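Side-chain contacts in universal stress protein (Pseudomonas aeruginosa UCBPP-PA14, PDB 7MQ5), which is of unknown function but, as a member of the universal stress protein family, probably takes part in the bacterial response to stress: residues A[148-151]-A[152-156]; A[42-46]-A[47-51]. One frame throughout, in Å; residues are numbered along the deposited sequence.

Contact 1. Residues A[148-151]-A[152-156]; sequences GEHR and SLHAG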
loop_
_atom_site.group_PDB
_atom_site.type_symbol
_atom_site.label_atom_id
_atom_site.label_comp_id
_atom_site.label_asym_id
_atom_site.label_seq_id
_atom_site.Cartn_x
_atom_site.Cartn_y
_atom_site.Cartn_z
ATOM N N GLY A 148 -8.166 -10.290 18.007
ATOM C CA GLY A 148 -9.045 -10.230 16.821
ATOM C C GLY A 148 -8.630 -9.162 15.824
ATOM O O GLY A 148 -8.644 -9.434 14.599
ATOM N N GLU A 149 -8.241 -7.988 16.324
ATOM C CA GLU A 149 -7.873 -6.845 15.446
ATOM C C GLU A 149 -6.562 -7.131 14.700
ATOM O O GLU A 149 -6.495 -6.849 13.478
ATOM C CB GLU A 149 -7.802 -5.569 16.283
ATOM C CG GLU A 149 -9.101 -5.302 17.022
ATOM C CD GLU A 149 -9.250 -3.946 17.686
ATOM O OE1 GLU A 149 -8.405 -3.060 17.438
ATOM O OE2 GLU A 149 -10.224 -3.780 18.448
ATOM N N HIS A 150 -5.552 -7.672 15.384
ATOM C CA HIS A 150 -4.271 -7.960 14.682
ATOM C C HIS A 150 -4.454 -9.173 13.762
ATOM O O HIS A 150 -3.885 -9.157 12.663
ATOM C CB HIS A 150 -3.105 -8.089 15.668
ATOM C CG HIS A 150 -2.688 -6.782 16.252
ATOM N ND1 HIS A 150 -3.333 -6.219 17.331
ATOM C CD2 HIS A 150 -1.712 -5.919 15.899
ATOM C CE1 HIS A 150 -2.761 -5.066 17.630
ATOM N NE2 HIS A 150 -1.764 -4.860 16.766
ATOM N N ARG A 151 -5.240 -10.174 14.166
ATOM C CA ARG A 151 -5.442 -11.352 13.276
ATOM C C ARG A 151 -6.021 -10.894 11.931
ATOM O O ARG A 151 -5.516 -11.326 10.889
ATOM C CB ARG A 151 -6.363 -12.411 13.903
ATOM C CG ARG A 151 -5.732 -13.203 15.038
ATOM C CD ARG A 151 -6.501 -14.476 15.362
ATOM N NE ARG A 151 -7.924 -14.253 15.611
ATOM C CZ ARG A 151 -8.474 -13.980 16.797
ATOM N NH1 ARG A 151 -7.731 -13.879 17.888
ATOM N NH2 ARG A 151 -9.782 -13.805 16.881
ATOM N N SER A 152 -7.040 -10.035 11.977
ATOM C CA SER A 152 -7.711 -9.516 10.760
ATOM C C SER A 152 -6.726 -8.699 9.917
ATOM O O SER A 152 -6.634 -8.943 8.706
ATOM C CB SER A 152 -8.913 -8.687 11.132
ATOM O OG SER A 152 -9.463 -8.051 9.991
ATOM N N LEU A 153 -6.018 -7.767 10.555
ATOM C CA LEU A 153 -5.064 -6.885 9.829
ATOM C C LEU A 153 -3.961 -7.748 9.196
ATOM O O LEU A 153 -3.664 -7.560 8.009
ATOM C CB LEU A 153 -4.469 -5.854 10.793
ATOM C CG LEU A 153 -3.580 -4.792 10.152
ATOM C CD1 LEU A 153 -4.355 -3.994 9.125
ATOM C CD2 LEU A 153 -2.994 -3.860 11.203
ATOM N N HIS A 154 -3.390 -8.682 9.956
ATOM C CA HIS A 154 -2.323 -9.553 9.399
ATOM C C HIS A 154 -2.873 -10.385 8.238
ATOM O O HIS A 154 -2.141 -10.555 7.242
ATOM C CB HIS A 154 -1.719 -10.456 10.480
ATOM C CG HIS A 154 -0.993 -9.715 11.543
ATOM N ND1 HIS A 154 -0.798 -10.238 12.803
ATOM C CD2 HIS A 154 -0.475 -8.471 11.564
ATOM C CE1 HIS A 154 -0.143 -9.366 13.538
ATOM N NE2 HIS A 154 0.068 -8.277 12.806
ATOM N N ALA A 155 -4.091 -10.910 8.365
ATOM C CA ALA A 155 -4.664 -11.715 7.265
ATOM C C ALA A 155 -4.759 -10.840 6.010
ATOM O O ALA A 155 -4.459 -11.341 4.909
ATOM C CB ALA A 155 -6.009 -12.267 7.668
ATOM N N GLY A 156 -5.129 -9.561 6.163
ATOM C CA GLY A 156 -5.250 -8.674 4.990
ATOM C C GLY A 156 -3.891 -8.346 4.394
ATOM O O GLY A 156 -3.741 -8.322 3.152
#
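His150 and His154 meet one turn apart in the first two turns of helix 148-167, a local contact within the beta-alpha-beta unit of strand 136-141, this helix and strand 171-178, in the part of the chain assigned to the universal stress protein family. The backbone has the i+4 to i N-H...O=C bonds of an alpha helix. Ser152 N donates to Gly148 O, Leu153 N to Glu149 O and Ala155 N to Arg151 O, while His154 N gives the shortest of the four bonds, 2.8 Å to His150 O, with an N-H...O angle of 169°.

The same carbonyl oxygen, His150 O, also lies over one face of the His154 imidazole, toward its rim, 3.2 Å from His154 CG. With CG beside its own backbone N (chi1 -65°), the His154 ring is folded back along the helix toward the preceding turn. There His154 CE1 reaches His150 CB at 3.9 Å, the closest approach of the two side chains. The two imidazoles stand obliquely, their planes at 58° and their centroids 5.9 Å apart, with His154 NE2 toward the edge of the His150 ring.

Other side chains turn to the surroundings of the helix start. In the conformer described, Glu149 OE2 forms a salt bridge with Arg248, and Asp147 OD1 accepts from the backbone N of His150. The Arg151 chain bends at chi3 and runs back toward the N-terminal end, where NH1 donates to Asn146 O and CA of Gly148 sits 3.6 Å above the guanidinium plane, toward the rim of one face.

Contact 2. Residues A[42-46]-A[47-51]; sequences VCEKR and RDHSA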
loop_
_atom_site.group_PDB
_atom_site.type_symbol
_atom_site.label_atom_id
_atom_site.label_comp_id
_atom_site.label_asym_id
_atom_site.label_seq_id
_atom_site.Cartn_x
_atom_site.Cartn_y
_atom_site.Cartn_z
ATOM N N VAL A 42 -6.778 13.120 -13.375
ATOM C CA VAL A 42 -5.811 14.251 -13.335
ATOM C C VAL A 42 -6.400 15.293 -12.380
ATOM O O VAL A 42 -7.543 15.708 -12.596
ATOM C CB VAL A 42 -5.522 14.849 -14.722
ATOM C CG1 VAL A 42 -4.668 16.103 -14.595
ATOM C CG2 VAL A 42 -4.863 13.835 -15.639
ATOM N N CYS A 43 -5.625 15.691 -11.379
ATOM C CA CYS A 43 -6.068 16.683 -10.376
ATOM C C CYS A 43 -5.500 18.050 -10.753
ATOM O O CYS A 43 -4.340 18.333 -10.415
ATOM C CB CYS A 43 -5.612 16.288 -8.981
ATOM S SG CYS A 43 -6.221 14.667 -8.470
ATOM N N GLU A 44 -6.296 18.853 -11.455
ATOM C CA GLU A 44 -5.838 20.187 -11.903
ATOM C C GLU A 44 -7.048 20.987 -12.363
ATOM O O GLU A 44 -7.991 20.386 -12.907
ATOM C CB GLU A 44 -4.853 20.061 -13.065
ATOM C CG GLU A 44 -4.305 21.400 -13.529
ATOM C CD GLU A 44 -3.308 21.348 -14.672
ATOM O OE1 GLU A 44 -2.551 20.354 -14.760
ATOM O OE2 GLU A 44 -3.284 22.316 -15.467
ATOM N N LYS A 45 -6.991 22.299 -12.172
ATOM C CA LYS A 45 -8.081 23.189 -12.631
ATOM C C LYS A 45 -7.729 23.858 -13.966
ATOM O O LYS A 45 -8.606 23.912 -14.843
ATOM C CB LYS A 45 -8.327 24.289 -11.594
ATOM C CG LYS A 45 -9.456 25.254 -11.928
ATOM C CD LYS A 45 -9.684 26.321 -10.877
ATOM C CE LYS A 45 -8.568 27.343 -10.797
ATOM N NZ LYS A 45 -8.860 28.409 -9.810
ATOM N N ARG A 46 -6.482 24.305 -14.141
ATOM C CA ARG A 46 -6.207 25.247 -15.263
ATOM C C ARG A 46 -6.246 24.617 -16.661
ATOM O O ARG A 46 -7.069 25.066 -17.497
ATOM C CB ARG A 46 -4.856 25.937 -15.065
ATOM C CG ARG A 46 -4.501 26.885 -16.205
ATOM C CD ARG A 46 -3.260 27.702 -15.941
ATOM N NE ARG A 46 -2.071 26.888 -15.804
ATOM C CZ ARG A 46 -1.171 26.653 -16.756
ATOM N NH1 ARG A 46 -1.302 27.185 -17.958
ATOM N NH2 ARG A 46 -0.134 25.879 -16.489
ATOM N N ARG A 47 -5.332 23.704 -16.964
ATOM C CA ARG A 47 -5.241 23.223 -18.368
ATOM C C ARG A 47 -6.332 22.191 -18.672
ATOM O O ARG A 47 -6.701 21.425 -17.783
ATOM C CB ARG A 47 -3.849 22.656 -18.636
ATOM C CG ARG A 47 -2.748 23.700 -18.542
ATOM C CD ARG A 47 -1.373 23.077 -18.561
ATOM N NE ARG A 47 -1.191 22.216 -17.402
ATOM C CZ ARG A 47 -0.094 21.515 -17.144
ATOM N NH1 ARG A 47 -0.022 20.762 -16.063
ATOM N NH2 ARG A 47 0.929 21.555 -17.977
ATOM N N ASP A 48 -6.817 22.188 -19.908
ATOM C CA ASP A 48 -7.838 21.217 -20.371
ATOM C C ASP A 48 -7.093 19.956 -20.825
ATOM O O ASP A 48 -6.508 19.974 -21.911
ATOM C CB ASP A 48 -8.711 21.811 -21.477
ATOM C CG ASP A 48 -9.834 20.904 -21.947
ATOM O OD1 ASP A 48 -9.806 19.721 -21.596
ATOM O OD2 ASP A 48 -10.737 21.406 -22.659
ATOM N N HIS A 49 -7.105 18.911 -19.999
ATOM C CA HIS A 49 -6.394 17.650 -20.345
ATOM C C HIS A 49 -7.340 16.641 -21.011
ATOM O O HIS A 49 -6.915 15.496 -21.187
ATOM C CB HIS A 49 -5.751 17.039 -19.094
ATOM C CG HIS A 49 -4.687 17.881 -18.493
ATOM N ND1 HIS A 49 -3.498 18.119 -19.142
ATOM C CD2 HIS A 49 -4.607 18.500 -17.297
ATOM C CE1 HIS A 49 -2.733 18.870 -18.375
ATOM N NE2 HIS A 49 -3.385 19.104 -17.227
ATOM N N SER A 50 -8.538 17.072 -21.429
ATOM C CA SER A 50 -9.569 16.141 -21.959
ATOM C C SER A 50 -9.062 15.362 -23.180
ATOM O O SER A 50 -9.291 14.136 -23.245
ATOM C CB SER A 50 -10.850 16.878 -22.277
ATOM O OG SER A 50 -10.635 17.863 -23.269
ATOM N N ALA A 51 -8.442 16.038 -24.143
ATOM C CA ALA A 51 -8.008 15.329 -25.373
ATOM C C ALA A 51 -6.936 14.285 -25.035
ATOM O O ALA A 51 -7.005 13.158 -25.563
ATOM C CB ALA A 51 -7.518 16.317 -26.404
#
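Glu44 points its CG anti to the backbone N (chi1 -178°) and stays extended through chi2, carrying its carboxylate across to Arg47 and His49, whose side chains both start beside their own backbone N (chi1 near -65°). Arg47 then bends at chi3 and presents its guanidinium side-on. Arg47 NE donates to the syn lone pair of Glu44 OE2 at 2.9 Å, and Arg47 NH1 to Glu44 OE1, a two-pronged salt bridge with the two planes nearly coplanar.

Each carboxylate oxygen has a second donor. The backbone N of Arg47 reaches Glu44 OE2 at 2.9 Å on the anti side, somewhat out of the carboxylate plane. His49 NE2 comes to Glu44 OE1 from above that plane, on the face opposite to Arg47 NH1, in a nearly straight bond of 2.9 Å; the oxygen lies in the plane of the imidazole, which is turned 83° from the carboxylate. Four bonds thus restrict the rotation of the Glu44 end group and would be expected to stabilise its negative charge.

Val42 CG1 packs against His49 CD2 at 3.6 Å, while CG of Arg47 lies over the centre of the Arg46 guanidinium. Arg47 NH1 has a further salt bridge to Asp17, and Gln71 binds the backbone at Glu44, Arg47 and His49. Around His49, the N-cap residue of helix 50-62, Asp48 OD1 accepts from Ser50 N in an Asx turn and also from Ser50 OG at 2.6 Å. The Glu44 carboxylate thus closes the strand-to-helix loop of the beta-alpha-beta unit formed by strand 37-43, helix 50-62 and strand 67-72.

How the contacts relate
From the N terminus, contact 2 comes first, closing the short connection after strand 37-43 and leading into helix 50-62, after which the chain returns as strand 67-72 at one outer edge of the mixed sheet. Contact 1 follows much later, at the start of helix 148-167, which links strands 136-141 and 171-178 in the other half of that sheet. The two are in series, neither nested nor crossed, and do not touch: their centres lie about 40 Å apart, on opposite sides of the chain's centre. Both belong to beta-alpha-beta units, but contact 2 shapes the loop from strand to helix, whereas contact 1 lies within the first turns of the helix and closes no loop.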